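Local atomic coordinates of hypothetical protein EF3068 (PDB entry 2B6C), a protein that is of unknown function but, as a member of the DNA alkylation repair family of helical proteins, is predicted to take part in repairing alkylated DNA. Residues Y133-N146 with Y166-I179. Residues are numbered along the deposited sequence; the frame is centred on the assembly and turned at random.
Sequences YGAENFWNRRVALN and YDRTTEEFFIQKAI. With SO4 (sulfate ion), chain I.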
loop_
_atom_site.group_PDB
_atom_site.type_symbol
_atom_site.label_atom_id
_atom_site.label_comp_id
_atom_site.label_asym_id
_atom_site.label_seq_id
_atom_site.Cartn_x
_atom_site.Cartn_y
_atom_site.Cartn_z
ATOM N N TYR B 133 -3.857 -22.961 14.793
ATOM C CA TYR B 133 -4.784 -24.087 14.948
ATOM C C TYR B 133 -4.391 -25.002 16.136
ATOM O O TYR B 133 -3.243 -25.429 16.221
ATOM C CB TYR B 133 -4.855 -24.934 13.643
ATOM C CG TYR B 133 -5.593 -26.219 13.859
ATOM C CD1 TYR B 133 -6.986 -26.218 13.980
ATOM C CD2 TYR B 133 -4.906 -27.445 14.013
ATOM C CE1 TYR B 133 -7.683 -27.378 14.226
ATOM C CE2 TYR B 133 -5.617 -28.632 14.250
ATOM C CZ TYR B 133 -7.013 -28.575 14.374
ATOM O OH TYR B 133 -7.769 -29.715 14.616
ATOM N N GLY B 134 -5.348 -25.334 17.011
ATOM C CA GLY B 134 -5.082 -26.195 18.176
ATOM C C GLY B 134 -4.102 -25.658 19.232
ATOM O O GLY B 134 -3.595 -26.413 20.060
ATOM N N ALA B 135 -3.808 -24.364 19.200
ATOM C CA ALA B 135 -2.957 -23.749 20.239
ATOM C C ALA B 135 -3.558 -23.991 21.632
ATOM O O ALA B 135 -4.776 -24.122 21.760
ATOM C CB ALA B 135 -2.827 -22.277 19.966
ATOM N N GLU B 136 -2.716 -24.082 22.665
ATOM C CA GLU B 136 -3.203 -24.129 24.043
ATOM C C GLU B 136 -3.932 -22.846 24.476
ATOM O O GLU B 136 -4.890 -22.906 25.227
ATOM C CB GLU B 136 -2.057 -24.363 25.039
ATOM C CG GLU B 136 -1.178 -25.516 24.715
ATOM C CD GLU B 136 -0.709 -26.260 25.964
ATOM O OE1 GLU B 136 -1.472 -27.150 26.448
ATOM O OE2 GLU B 136 0.421 -25.957 26.451
ATOM N N ASN B 137 -3.454 -21.685 24.041
ATOM C CA ASN B 137 -4.044 -20.421 24.478
ATOM C C ASN B 137 -5.250 -20.096 23.582
ATOM O O ASN B 137 -5.112 -20.068 22.362
ATOM C CB ASN B 137 -2.961 -19.331 24.468
ATOM C CG ASN B 137 -3.441 -17.998 25.000
ATOM O OD1 ASN B 137 -4.491 -17.502 24.620
ATOM N ND2 ASN B 137 -2.648 -17.392 25.839
ATOM N N PHE B 138 -6.438 -19.933 24.174
ATOM C CA PHE B 138 -7.655 -19.772 23.369
ATOM C C PHE B 138 -7.614 -18.507 22.521
ATOM O O PHE B 138 -8.275 -18.456 21.468
ATOM C CB PHE B 138 -8.978 -19.855 24.196
ATOM C CG PHE B 138 -9.267 -18.629 25.039
ATOM C CD1 PHE B 138 -9.744 -17.453 24.457
ATOM C CD2 PHE B 138 -9.061 -18.653 26.419
ATOM C CE1 PHE B 138 -10.024 -16.324 25.234
ATOM C CE2 PHE B 138 -9.323 -17.523 27.201
ATOM C CZ PHE B 138 -9.824 -16.346 26.587
ATOM N N TRP B 139 -6.855 -17.494 22.962
ATOM C CA TRP B 139 -6.681 -16.278 22.149
ATOM C C TRP B 139 -6.025 -16.598 20.808
ATOM O O TRP B 139 -6.460 -16.069 19.772
ATOM C CB TRP B 139 -5.874 -15.200 22.875
ATOM C CG TRP B 139 -6.572 -14.623 24.036
ATOM C CD1 TRP B 139 -6.165 -14.683 25.367
ATOM C CD2 TRP B 139 -7.802 -13.897 24.026
ATOM N NE1 TRP B 139 -7.073 -14.054 26.159
ATOM C CE2 TRP B 139 -8.090 -13.552 25.378
ATOM C CE3 TRP B 139 -8.693 -13.495 23.018
ATOM C CZ2 TRP B 139 -9.246 -12.823 25.742
ATOM C CZ3 TRP B 139 -9.856 -12.773 23.394
ATOM C CH2 TRP B 139 -10.111 -12.442 24.735
ATOM N N ASN B 140 -5.001 -17.481 20.808
ATOM C CA ASN B 140 -4.433 -17.945 19.545
ATOM C C ASN B 140 -5.463 -18.665 18.652
ATOM O O ASN B 140 -5.453 -18.488 17.443
ATOM C CB ASN B 140 -3.208 -18.843 19.736
ATOM C CG ASN B 140 -1.961 -18.072 20.107
ATOM O OD1 ASN B 140 -1.719 -16.971 19.606
ATOM N ND2 ASN B 140 -1.147 -18.649 21.001
ATOM N N ARG B 141 -6.312 -19.509 19.243
ATOM C CA ARG B 141 -7.350 -20.232 18.482
ATOM C C ARG B 141 -8.453 -19.311 17.973
ATOM O O ARG B 141 -9.035 -19.568 16.911
ATOM C CB ARG B 141 -7.939 -21.346 19.327
ATOM C CG ARG B 141 -6.844 -22.315 19.791
ATOM C CD ARG B 141 -7.466 -23.687 20.121
ATOM N NE ARG B 141 -8.608 -23.612 21.022
ATOM C CZ ARG B 141 -8.528 -23.446 22.346
ATOM N NH1 ARG B 141 -7.340 -23.297 22.956
ATOM N NH2 ARG B 141 -9.641 -23.425 23.058
ATOM N N ARG B 142 -8.715 -18.223 18.711
ATOM C CA ARG B 142 -9.524 -17.149 18.182
ATOM C C ARG B 142 -8.985 -16.596 16.820
ATOM O O ARG B 142 -9.770 -16.316 15.893
ATOM C CB ARG B 142 -9.721 -16.039 19.226
ATOM C CG ARG B 142 -10.630 -14.884 18.727
ATOM C CD ARG B 142 -11.096 -14.004 19.896
ATOM N NE ARG B 142 -11.721 -12.756 19.482
ATOM C CZ ARG B 142 -13.022 -12.476 19.650
ATOM N NH1 ARG B 142 -13.495 -11.291 19.272
ATOM N NH2 ARG B 142 -13.860 -13.368 20.207
ATOM N N VAL B 143 -7.667 -16.414 16.723
ATOM C CA VAL B 143 -7.038 -16.008 15.474
ATOM C C VAL B 143 -7.248 -17.067 14.372
ATOM O O VAL B 143 -7.572 -16.680 13.255
ATOM C CB VAL B 143 -5.508 -15.639 15.642
ATOM C CG1 VAL B 143 -4.794 -15.326 14.225
ATOM C CG2 VAL B 143 -5.352 -14.423 16.562
ATOM N N ALA B 144 -7.077 -18.371 14.695
ATOM C CA ALA B 144 -7.330 -19.457 13.733
ATOM C C ALA B 144 -8.770 -19.416 13.202
ATOM O O ALA B 144 -9.008 -19.543 11.978
ATOM C CB ALA B 144 -7.005 -20.848 14.344
ATOM N N LEU B 145 -9.706 -19.174 14.113
ATOM C CA LEU B 145 -11.125 -19.130 13.784
ATOM C C LEU B 145 -11.513 -17.922 12.942
ATOM O O LEU B 145 -12.403 -18.004 12.103
ATOM C CB LEU B 145 -11.984 -19.189 15.060
ATOM C CG LEU B 145 -12.132 -20.546 15.736
ATOM C CD1 LEU B 145 -12.625 -20.363 17.184
ATOM C CD2 LEU B 145 -13.126 -21.464 14.938
ATOM N N ASN B 146 -10.834 -16.810 13.157
ATOM C CA ASN B 146 -11.172 -15.573 12.499
ATOM C C ASN B 146 -10.134 -15.133 11.470
ATOM O O ASN B 146 -10.226 -14.036 10.941
ATOM C CB ASN B 146 -11.444 -14.484 13.561
ATOM C CG ASN B 146 -12.738 -14.739 14.350
ATOM O OD1 ASN B 146 -13.582 -15.592 13.972
ATOM N ND2 ASN B 146 -12.918 -13.988 15.428
ATOM N N TYR B 166 -12.877 -28.287 16.169
ATOM C CA TYR B 166 -11.980 -28.335 17.311
ATOM C C TYR B 166 -12.547 -27.656 18.559
ATOM O O TYR B 166 -12.384 -28.166 19.663
ATOM C CB TYR B 166 -10.641 -27.699 16.946
ATOM C CG TYR B 166 -9.574 -27.881 18.005
ATOM C CD1 TYR B 166 -8.717 -29.003 17.991
ATOM C CD2 TYR B 166 -9.424 -26.947 19.033
ATOM C CE1 TYR B 166 -7.745 -29.174 18.983
ATOM C CE2 TYR B 166 -8.461 -27.104 20.010
ATOM C CZ TYR B 166 -7.629 -28.212 19.993
ATOM O OH TYR B 166 -6.665 -28.329 20.975
ATOM N N ASP B 167 -13.170 -26.493 18.385
ATOM C CA ASP B 167 -13.654 -25.716 19.513
ATOM C C ASP B 167 -15.155 -25.786 19.636
ATOM O O ASP B 167 -15.744 -24.967 20.331
ATOM C CB ASP B 167 -13.244 -24.236 19.355
ATOM C CG ASP B 167 -11.924 -23.932 20.013
ATOM O OD1 ASP B 167 -11.007 -23.450 19.326
ATOM O OD2 ASP B 167 -11.788 -24.254 21.209
ATOM N N ARG B 168 -15.787 -26.700 18.916
ATOM C CA ARG B 168 -17.259 -26.777 18.912
ATOM C C ARG B 168 -17.912 -26.693 20.328
ATOM O O ARG B 168 -18.883 -25.943 20.524
ATOM C CB ARG B 168 -17.751 -28.016 18.139
ATOM C CG ARG B 168 -19.292 -28.140 18.053
ATOM C CD ARG B 168 -19.726 -29.439 17.355
ATOM N NE ARG B 168 -19.440 -30.637 18.164
ATOM C CZ ARG B 168 -20.206 -31.076 19.166
ATOM N NH1 ARG B 168 -21.312 -30.415 19.526
ATOM N NH2 ARG B 168 -19.850 -32.170 19.834
ATOM N N THR B 169 -17.354 -27.442 21.286
ATOM C CA THR B 169 -17.906 -27.578 22.639
ATOM C C THR B 169 -17.149 -26.756 23.683
ATOM O O THR B 169 -17.411 -26.883 24.890
ATOM C CB THR B 169 -17.866 -29.065 23.105
ATOM O OG1 THR B 169 -16.498 -29.473 23.259
ATOM C CG2 THR B 169 -18.542 -29.955 22.086
ATOM N N THR B 170 -16.191 -25.950 23.234
ATOM C CA THR B 170 -15.459 -25.058 24.131
ATOM C C THR B 170 -16.415 -24.042 24.772
ATOM O O THR B 170 -17.155 -23.357 24.088
ATOM C CB THR B 170 -14.319 -24.359 23.388
ATOM O OG1 THR B 170 -13.449 -25.364 22.844
ATOM C CG2 THR B 170 -13.521 -23.440 24.325
ATOM N N GLU B 171 -16.378 -23.964 26.095
ATOM C CA GLU B 171 -17.254 -23.138 26.917
ATOM C C GLU B 171 -16.998 -21.636 26.739
ATOM O O GLU B 171 -17.912 -20.792 26.850
ATOM C CB GLU B 171 -17.018 -23.508 28.387
ATOM C CG GLU B 171 -16.610 -24.978 28.640
ATOM C CD GLU B 171 -15.122 -25.302 28.341
ATOM O OE1 GLU B 171 -14.232 -24.458 28.610
ATOM O OE2 GLU B 171 -14.849 -26.419 27.847
ATOM N N GLU B 172 -15.729 -21.302 26.506
ATOM C CA GLU B 172 -15.270 -19.923 26.437
ATOM C C GLU B 172 -16.082 -19.010 25.482
ATOM O O GLU B 172 -16.126 -19.250 24.261
ATOM C CB GLU B 172 -13.775 -19.888 26.073
ATOM C CG GLU B 172 -13.227 -18.481 25.896
ATOM C CD GLU B 172 -13.475 -17.607 27.120
ATOM O OE1 GLU B 172 -13.046 -17.983 28.228
ATOM O OE2 GLU B 172 -14.103 -16.556 26.975
ATOM N N PHE B 173 -16.690 -17.968 26.058
ATOM C CA PHE B 173 -17.389 -16.919 25.310
ATOM C C PHE B 173 -16.596 -16.401 24.107
ATOM O O PHE B 173 -17.136 -16.287 23.022
ATOM C CB PHE B 173 -17.782 -15.736 26.231
ATOM C CG PHE B 173 -18.245 -14.501 25.477
ATOM C CD1 PHE B 173 -19.575 -14.370 25.047
ATOM C CD2 PHE B 173 -17.328 -13.477 25.157
ATOM C CE1 PHE B 173 -19.997 -13.231 24.336
ATOM C CE2 PHE B 173 -17.733 -12.341 24.436
ATOM C CZ PHE B 173 -19.073 -12.220 24.024
ATOM N N PHE B 174 -15.324 -16.085 24.286
ATOM C CA PHE B 174 -14.553 -15.490 23.190
ATOM C C PHE B 174 -14.270 -16.501 22.081
ATOM O O PHE B 174 -13.901 -16.131 20.972
ATOM C CB PHE B 174 -13.253 -14.885 23.696
ATOM C CG PHE B 174 -13.453 -13.659 24.550
ATOM C CD1 PHE B 174 -13.266 -13.723 25.927
ATOM C CD2 PHE B 174 -13.830 -12.437 23.976
ATOM C CE1 PHE B 174 -13.450 -12.573 26.721
ATOM C CE2 PHE B 174 -14.016 -11.302 24.772
ATOM C CZ PHE B 174 -13.824 -11.375 26.139
ATOM N N ILE B 175 -14.419 -17.781 22.396
ATOM C CA ILE B 175 -14.274 -18.802 21.375
ATOM C C ILE B 175 -15.606 -19.016 20.650
ATOM O O ILE B 175 -15.649 -19.030 19.413
ATOM C CB ILE B 175 -13.662 -20.107 21.962
ATOM C CG1 ILE B 175 -12.162 -19.931 22.218
ATOM C CG2 ILE B 175 -13.974 -21.285 21.069
ATOM C CD1 ILE B 175 -11.287 -19.844 20.938
ATOM N N GLN B 176 -16.708 -19.107 21.391
ATOM C CA GLN B 176 -17.991 -19.361 20.734
ATOM C C GLN B 176 -18.387 -18.160 19.844
ATOM O O GLN B 176 -18.915 -18.340 18.743
ATOM C CB GLN B 176 -19.084 -19.719 21.752
ATOM C CG GLN B 176 -18.894 -21.106 22.407
ATOM C CD GLN B 176 -18.813 -22.179 21.360
ATOM O OE1 GLN B 176 -19.540 -22.122 20.386
ATOM N NE2 GLN B 176 -17.907 -23.128 21.518
ATOM N N LYS B 177 -18.114 -16.953 20.339
ATOM C CA LYS B 177 -18.274 -15.720 19.598
ATOM C C LYS B 177 -17.478 -15.748 18.299
ATOM O O LYS B 177 -17.986 -15.339 17.263
ATOM C CB LYS B 177 -17.763 -14.568 20.435
ATOM C CG LYS B 177 -18.758 -13.447 20.597
ATOM C CD LYS B 177 -18.864 -12.664 19.325
ATOM C CE LYS B 177 -19.474 -11.335 19.596
ATOM N NZ LYS B 177 -20.718 -11.149 18.765
ATOM N N ALA B 178 -16.238 -16.237 18.364
ATOM C CA ALA B 178 -15.359 -16.355 17.203
ATOM C C ALA B 178 -15.896 -17.371 16.186
ATOM O O ALA B 178 -15.814 -17.150 14.973
ATOM C CB ALA B 178 -13.945 -16.717 17.635
ATOM N N ILE B 179 -16.482 -18.457 16.675
ATOM C CA ILE B 179 -17.137 -19.427 15.784
ATOM C C ILE B 179 -18.324 -18.783 15.057
ATOM O O ILE B 179 -18.443 -18.924 13.839
ATOM C CB ILE B 179 -17.610 -20.713 16.514
ATOM C CG1 ILE B 179 -16.414 -21.494 17.047
ATOM C CG2 ILE B 179 -18.502 -21.624 15.585
ATOM C CD1 ILE B 179 -16.850 -22.635 17.967
HETATM S S SO4 I . 0.243 -21.950 22.085
HETATM O O1 SO4 I . 1.419 -21.502 22.832
HETATM O O2 SO4 I . 0.146 -23.426 22.085
HETATM O O3 SO4 I . 0.416 -21.559 20.674
HETATM O O4 SO4 I . -0.966 -21.341 22.675
HETATM O O HOH W 1 -5.934 -26.655 22.688
#
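Helix 138-146 packs alongside the first turns of helix 173-186 in this all-helical chain; over residues 138-146 and 173-179 the axes are nearly parallel (5°) and 9.1 Å apart, and the turns leading into both helices join the contact. Ile175 is a knob in the hole formed by Phe138, Arg141, Arg142 and Leu145; its CD1 lies 3.4 Å from Phe138 O. One turn on, Leu145 CD1 meets Ala178 CB at 3.9 Å. At the N-terminal ends, Glu172 CG sits over the centre of one face of the Phe138 ring, while Glu172 OE2 caps its own helix through Phe174 N. Trp139 CH2 rests over the Phe174 ring, 3.6 Å from Phe174 CG, although the two ring planes are tilted by 45°. Arg142, extended from CG to NE, reaches across so that NH2 bonds Phe174 O (2.9 Å) on a lone pair; its NE pairs with Asp108. Arg141, bent at chi3 (-51°), forms a side-on salt bridge with Asp167: NE to OD1 at 2.9 Å and NH2 to OD2 at 3.0 Å, both on syn lone pairs. Thr170 OG1 takes the anti side of OD2, and Arg141 NH1 bonds Ala135 O, fixing the guanidinium from both segments. Near-parallel packing of two helices separated in sequence by helix 157-166 is consistent with the HEAT-like helical-repeat fold of the AlkD-like family.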